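Long-range contacts in endoglucanase, family GH5 (PDB 6GL2), which probably hydrolyses beta-glucan chains of the cellulose and hemicellulose type, as a family 5 glycoside hydrolase with a TIM-barrel catalytic domain: residues A[64-69]-A[86-91]; A[286-291]-A[329-334]. All coordinates share one frame; numbering follows the deposited sequence.

Overall arrangement
The chain folds as a (beta/alpha)8 barrel, and the two contacts illustrate how helices are seated around such a barrel at different points of its circuit. Contact 1 comes first along the chain and is complete before contact 2 begins. It joins the end of strand 61-64 and the loop after it to helix 82-96, the next helix along the chain. Contact 2 pairs helix 284-301, which follows strand 271-276, with helix 329-336 near the C-terminus. The centres of the two contacts lie 28 Å apart and their nearest atoms about 16 Å, so they do not touch. One packs a helix on the end of the preceding strand and the loop that leaves it; the other packs two helices outside the closing strands.

Contact 1: A[64-69]-A[86-91]; sequences LPVTWK and DKVEAI
Val88 of helix 82-96 and Leu64 at the end of strand 61-64 bury the most surface here, and Ile91, one helical turn beyond Val88, is next. They show the principle of a TIM barrel at small scale: a strand, the loop that leaves it and the helix that follows are held together by apolar side chains, with no hydrogen bond between the segments. In Leu64 a chi1 of 178° puts CG opposite the backbone N and, with chi2 near 49°, both methyls face the helix. There CD1 meets Ile91 CG2 at 3.7 Å, while CD2 sits at the same distance, 3.7 Å, from the carbonyl oxygen Val88 O. The isoleucine thus presents its short branch, CG2, to both leucine methyls. Val88 itself points into the loop and meets Val66 tip to tip, Val88 CG2 standing 3.9 Å from Val66 CG1 and 4.0 Å from Val66 CG2. Beyond the segments, Val88 also packs on Ile104 of strand 101-105 and on Met31. The indole of Trp68 closes the group from the loop; its NE1 is hydrogen-bonded to Asn105 O, and one of its faces carries Val66 CG1, displaced toward the rim. The Trp68 and Val88 side chains cross at about a right angle, and Trp68 CH2 lies 4.0 Å from Val88 CG2.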
loop_
_atom_site.group_PDB
_atom_site.type_symbol
_atom_site.label_atom_id
_atom_site.label_comp_id
_atom_site.label_asym_id
_atom_site.label_seq_id
_atom_site.Cartn_x
_atom_site.Cartn_y
_atom_site.Cartn_z
ATOM N N LEU A 64 5.352 -4.505 -0.185
ATOM C CA LEU A 64 5.526 -5.718 0.609
ATOM C C LEU A 64 4.555 -5.630 1.773
ATOM O O LEU A 64 4.889 -5.240 2.906
ATOM C CB LEU A 64 7.011 -5.764 1.099
ATOM C CG LEU A 64 7.386 -6.925 1.990
ATOM C CD1 LEU A 64 6.913 -8.241 1.371
ATOM C CD2 LEU A 64 8.926 -6.867 2.215
ATOM N N PRO A 65 3.287 -6.013 1.485
ATOM C CA PRO A 65 2.312 -5.929 2.591
ATOM C C PRO A 65 2.540 -7.079 3.596
ATOM O O PRO A 65 2.894 -8.178 3.241
ATOM C CB PRO A 65 1.011 -6.126 1.802
ATOM C CG PRO A 65 1.359 -6.920 0.604
ATOM C CD PRO A 65 2.706 -6.449 0.256
ATOM N N VAL A 66 2.436 -6.692 4.864
ATOM C CA VAL A 66 2.732 -7.703 5.892
ATOM C C VAL A 66 1.620 -7.614 6.912
ATOM O O VAL A 66 1.257 -6.559 7.445
ATOM C CB VAL A 66 4.062 -7.366 6.636
ATOM C CG1 VAL A 66 4.352 -8.392 7.727
ATOM C CG2 VAL A 66 5.247 -7.322 5.652
ATOM N N THR A 67 1.101 -8.774 7.266
ATOM C CA THR A 67 0.132 -8.962 8.376
ATOM C C THR A 67 0.944 -9.463 9.563
ATOM O O THR A 67 1.712 -10.421 9.437
ATOM C CB THR A 67 -1.015 -9.898 7.986
ATOM O OG1 THR A 67 -1.797 -9.257 6.973
ATOM C CG2 THR A 67 -1.892 -10.261 9.230
ATOM N N TRP A 68 0.819 -8.793 10.679
ATOM C CA TRP A 68 1.676 -9.030 11.855
ATOM C C TRP A 68 0.958 -9.820 12.924
ATOM O O TRP A 68 1.626 -10.359 13.789
ATOM C CB TRP A 68 2.169 -7.665 12.435
ATOM C CG TRP A 68 2.965 -6.904 11.440
ATOM C CD1 TRP A 68 2.490 -6.021 10.502
ATOM C CD2 TRP A 68 4.399 -6.935 11.205
ATOM N NE1 TRP A 68 3.504 -5.544 9.746
ATOM C CE2 TRP A 68 4.682 -6.042 10.130
ATOM C CE3 TRP A 68 5.436 -7.643 11.802
ATOM C CZ2 TRP A 68 5.961 -5.858 9.612
ATOM C CZ3 TRP A 68 6.720 -7.485 11.269
ATOM C CH2 TRP A 68 6.966 -6.547 10.254
ATOM N N LYS A 69 -0.356 -9.876 12.913
ATOM C CA LYS A 69 -1.170 -10.451 14.025
ATOM C C LYS A 69 -0.680 -11.809 14.515
ATOM O O LYS A 69 -0.540 -12.020 15.728
ATOM C CB LYS A 69 -2.655 -10.487 13.604
ATOM C CG LYS A 69 -3.529 -11.021 14.748
ATOM C CD LYS A 69 -4.990 -11.009 14.425
ATOM C CE LYS A 69 -5.824 -11.792 15.465
ATOM N NZ LYS A 69 -4.990 -12.497 16.516
ATOM N N ASP A 86 12.718 -11.491 10.397
ATOM C CA ASP A 86 13.760 -11.978 9.503
ATOM C C ASP A 86 13.178 -12.195 8.090
ATOM O O ASP A 86 13.862 -11.892 7.097
ATOM C CB ASP A 86 14.384 -13.269 10.014
ATOM C CG ASP A 86 15.280 -13.087 11.222
ATOM O OD1 ASP A 86 15.649 -12.034 11.641
ATOM O OD2 ASP A 86 15.518 -14.204 11.853
ATOM N N LYS A 87 12.036 -12.856 8.024
ATOM C CA LYS A 87 11.387 -13.092 6.731
ATOM C C LYS A 87 11.043 -11.816 5.971
ATOM O O LYS A 87 11.226 -11.760 4.758
ATOM C CB LYS A 87 10.177 -13.979 6.872
ATOM C CG LYS A 87 10.499 -15.394 7.339
ATOM C CD LYS A 87 9.228 -16.171 7.615
ATOM C CE LYS A 87 9.420 -17.618 7.223
ATOM N NZ LYS A 87 8.147 -18.423 7.131
ATOM N N VAL A 88 10.470 -10.872 6.679
ATOM C CA VAL A 88 10.164 -9.612 6.072
ATOM C C VAL A 88 11.440 -8.990 5.509
ATOM O O VAL A 88 11.484 -8.460 4.390
ATOM C CB VAL A 88 9.425 -8.673 7.039
ATOM C CG1 VAL A 88 9.265 -7.278 6.403
ATOM C CG2 VAL A 88 8.134 -9.288 7.538
ATOM N N GLU A 89 12.480 -8.966 6.372
ATOM C CA GLU A 89 13.736 -8.343 5.954
ATOM C C GLU A 89 14.344 -9.029 4.723
ATOM O O GLU A 89 14.900 -8.353 3.879
ATOM C CB GLU A 89 14.657 -8.318 7.174
ATOM C CG GLU A 89 15.991 -7.660 6.908
ATOM C CD GLU A 89 16.806 -7.324 8.178
ATOM O OE1 GLU A 89 16.636 -8.062 9.139
ATOM O OE2 GLU A 89 17.770 -6.487 8.053
ATOM N N ALA A 90 14.290 -10.335 4.716
ATOM C CA ALA A 90 14.838 -11.017 3.590
ATOM C C ALA A 90 14.182 -10.596 2.270
ATOM O O ALA A 90 14.882 -10.392 1.278
ATOM C CB ALA A 90 14.707 -12.505 3.783
ATOM N N ILE A 91 12.845 -10.534 2.250
ATOM C CA ILE A 91 12.160 -10.144 1.027
ATOM C C ILE A 91 12.443 -8.715 0.665
ATOM O O ILE A 91 12.678 -8.331 -0.467
ATOM C CB ILE A 91 10.656 -10.439 1.105
ATOM C CG1 ILE A 91 10.372 -11.878 1.370
ATOM C CG2 ILE A 91 9.906 -9.885 -0.116
ATOM C CD1 ILE A 91 8.964 -12.196 1.797
#

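Contact 2: A[286-291]-A[329-334]; sequences DRLAHA and PEIAEA
Ile331 and Leu288 carry most of the packing between helices 284-301 and 329-336, which run nearly parallel: the axes of the two short segments approach to 9.0 Å at 12°. The closest CA atoms belong to this same pair, Leu288 and Ile331, at 5.5 Å.

Apolar contacts dominate. The first torsion of Leu288 (chi1 -178°) sets CG beside the carbonyl carbon, and the branch ends come nearer to the partner helix, with Leu288 CD1 3.9 Å from Ala334 CB. Both leucine methyls also lie beside Glu330 CB, CD1 at 4.0 Å and CD2 a little farther, the two side chains running side by side and pointing the same way before the glutamate bends at chi2 and takes its carboxylate away. In the opposite direction Ile331 sends CG2 to Ala291 CB, 3.9 Å away. Both alanines point toward the partner helix, and their short side chains suit the close approach of the two backbones.

A second kind of contact sets methyls against polar groups. Leu288 CD1 comes within 3.3 Å of the carbonyl oxygen Glu330 O, an atom that already accepts the helical bond from Ala334 N. Ile331 CD1 lies over one face of the Arg287 guanidinium, offset toward its rim, with NH1 of Arg287 nearest to it at 3.8 Å. This is apolar cover for a flat cation whose hydrogen-bonding lies elsewhere: Arg287 NH2 donates to Ser278 O. Trp307 of strand 304-307 touches both Arg287 and Ile331, so the helix pair is packed against the last barrel strand.

No hydrogen bond links the two segments. Adjacent, nearly parallel helices wrapped around a closed parallel sheet are what the outer layer of a (beta/alpha)8 TIM barrel is made of.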
loop_
_atom_site.group_PDB
_atom_site.type_symbol
_atom_site.label_atom_id
_atom_site.label_comp_id
_atom_site.label_asym_id
_atom_site.label_seq_id
_atom_site.Cartn_x
_atom_site.Cartn_y
_atom_site.Cartn_z
ATOM N N ASP A 286 -10.063 -5.453 -22.492
ATOM C CA ASP A 286 -10.529 -4.303 -21.716
ATOM C C ASP A 286 -9.684 -4.140 -20.442
ATOM O O ASP A 286 -9.418 -2.998 -20.042
ATOM C CB ASP A 286 -12.051 -4.307 -21.452
ATOM C CG ASP A 286 -12.934 -3.998 -22.720
ATOM O OD1 ASP A 286 -12.449 -3.827 -23.861
ATOM O OD2 ASP A 286 -14.163 -3.999 -22.478
ATOM N N ARG A 287 -9.232 -5.219 -19.791
ATOM C CA ARG A 287 -8.306 -5.101 -18.672
ATOM C C ARG A 287 -7.051 -4.374 -19.085
ATOM O O ARG A 287 -6.497 -3.566 -18.394
ATOM C CB ARG A 287 -7.915 -6.422 -18.043
ATOM C CG ARG A 287 -8.944 -7.088 -17.238
ATOM C CD ARG A 287 -8.299 -8.324 -16.648
ATOM N NE ARG A 287 -7.468 -8.241 -15.455
ATOM C CZ ARG A 287 -6.656 -9.190 -14.983
ATOM N NH1 ARG A 287 -6.229 -10.134 -15.755
ATOM N NH2 ARG A 287 -6.260 -9.205 -13.700
ATOM N N LEU A 288 -6.521 -4.725 -20.274
ATOM C CA LEU A 288 -5.360 -4.108 -20.780
ATOM C C LEU A 288 -5.569 -2.610 -21.078
ATOM O O LEU A 288 -4.713 -1.749 -20.722
ATOM C CB LEU A 288 -4.877 -4.776 -22.108
ATOM C CG LEU A 288 -3.615 -4.233 -22.721
ATOM C CD1 LEU A 288 -2.401 -4.162 -21.777
ATOM C CD2 LEU A 288 -3.291 -5.012 -24.024
ATOM N N ALA A 289 -6.670 -2.279 -21.755
ATOM C CA ALA A 289 -7.013 -0.880 -22.027
ATOM C C ALA A 289 -7.135 -0.061 -20.744
ATOM O O ALA A 289 -6.626 1.021 -20.652
ATOM C CB ALA A 289 -8.324 -0.756 -22.808
ATOM N N HIS A 290 -7.791 -0.617 -19.757
ATOM C CA HIS A 290 -7.976 0.044 -18.466
ATOM C C HIS A 290 -6.594 0.235 -17.786
ATOM O O HIS A 290 -6.284 1.323 -17.278
ATOM C CB HIS A 290 -8.874 -0.824 -17.590
ATOM C CG HIS A 290 -8.968 -0.304 -16.202
ATOM N ND1 HIS A 290 -8.126 -0.759 -15.195
ATOM C CD2 HIS A 290 -9.841 0.598 -15.612
ATOM C CE1 HIS A 290 -8.498 -0.184 -14.081
ATOM N NE2 HIS A 290 -9.462 0.750 -14.337
ATOM N N ALA A 291 -5.712 -0.800 -17.778
ATOM C CA ALA A 291 -4.398 -0.691 -17.148
ATOM C C ALA A 291 -3.575 0.388 -17.786
ATOM O O ALA A 291 -2.905 1.201 -17.110
ATOM C CB ALA A 291 -3.714 -2.079 -17.088
ATOM N N PRO A 329 1.764 -10.483 -19.422
ATOM C CA PRO A 329 2.885 -9.558 -19.542
ATOM C C PRO A 329 2.466 -8.189 -20.106
ATOM O O PRO A 329 3.107 -7.203 -19.786
ATOM C CB PRO A 329 3.823 -10.255 -20.493
ATOM C CG PRO A 329 3.008 -11.208 -21.243
ATOM C CD PRO A 329 1.954 -11.680 -20.289
ATOM N N GLU A 330 1.426 -8.167 -20.953
ATOM C CA GLU A 330 1.061 -6.893 -21.561
ATOM C C GLU A 330 0.466 -5.922 -20.550
ATOM O O GLU A 330 0.657 -4.744 -20.664
ATOM C CB GLU A 330 0.098 -7.089 -22.726
ATOM C CG GLU A 330 0.678 -7.941 -23.831
ATOM C CD GLU A 330 2.124 -7.605 -24.111
ATOM O OE1 GLU A 330 2.397 -6.457 -24.586
ATOM O OE2 GLU A 330 3.026 -8.459 -23.819
ATOM N N ILE A 331 -0.221 -6.422 -19.507
ATOM C CA ILE A 331 -0.661 -5.558 -18.394
ATOM C C ILE A 331 0.548 -4.944 -17.742
ATOM O O ILE A 331 0.573 -3.769 -17.443
ATOM C CB ILE A 331 -1.620 -6.272 -17.402
ATOM C CG1 ILE A 331 -2.944 -6.664 -18.090
ATOM C CG2 ILE A 331 -1.875 -5.419 -16.143
ATOM C CD1 ILE A 331 -3.908 -7.498 -17.271
ATOM N N ALA A 332 1.509 -5.835 -17.399
ATOM C CA ALA A 332 2.720 -5.329 -16.732
ATOM C C ALA A 332 3.418 -4.234 -17.551
ATOM O O ALA A 332 3.805 -3.202 -17.044
ATOM C CB ALA A 332 3.671 -6.466 -16.362
ATOM N N GLU A 333 3.537 -4.561 -18.836
ATOM C CA GLU A 333 4.246 -3.622 -19.725
ATOM C C GLU A 333 3.492 -2.324 -19.844
ATOM O O GLU A 333 4.113 -1.269 -19.891
ATOM C CB GLU A 333 4.471 -4.285 -21.089
ATOM C CG GLU A 333 5.602 -5.297 -21.041
ATOM C CD GLU A 333 5.500 -6.399 -22.084
ATOM O OE1 GLU A 333 4.734 -6.209 -23.045
ATOM O OE2 GLU A 333 6.184 -7.427 -21.963
ATOM N N ALA A 334 2.172 -2.373 -19.828
ATOM C CA ALA A 334 1.345 -1.167 -19.921
ATOM C C ALA A 334 1.482 -0.306 -18.710
ATOM O O ALA A 334 1.418 0.942 -18.811
ATOM C CB ALA A 334 -0.107 -1.574 -20.021
#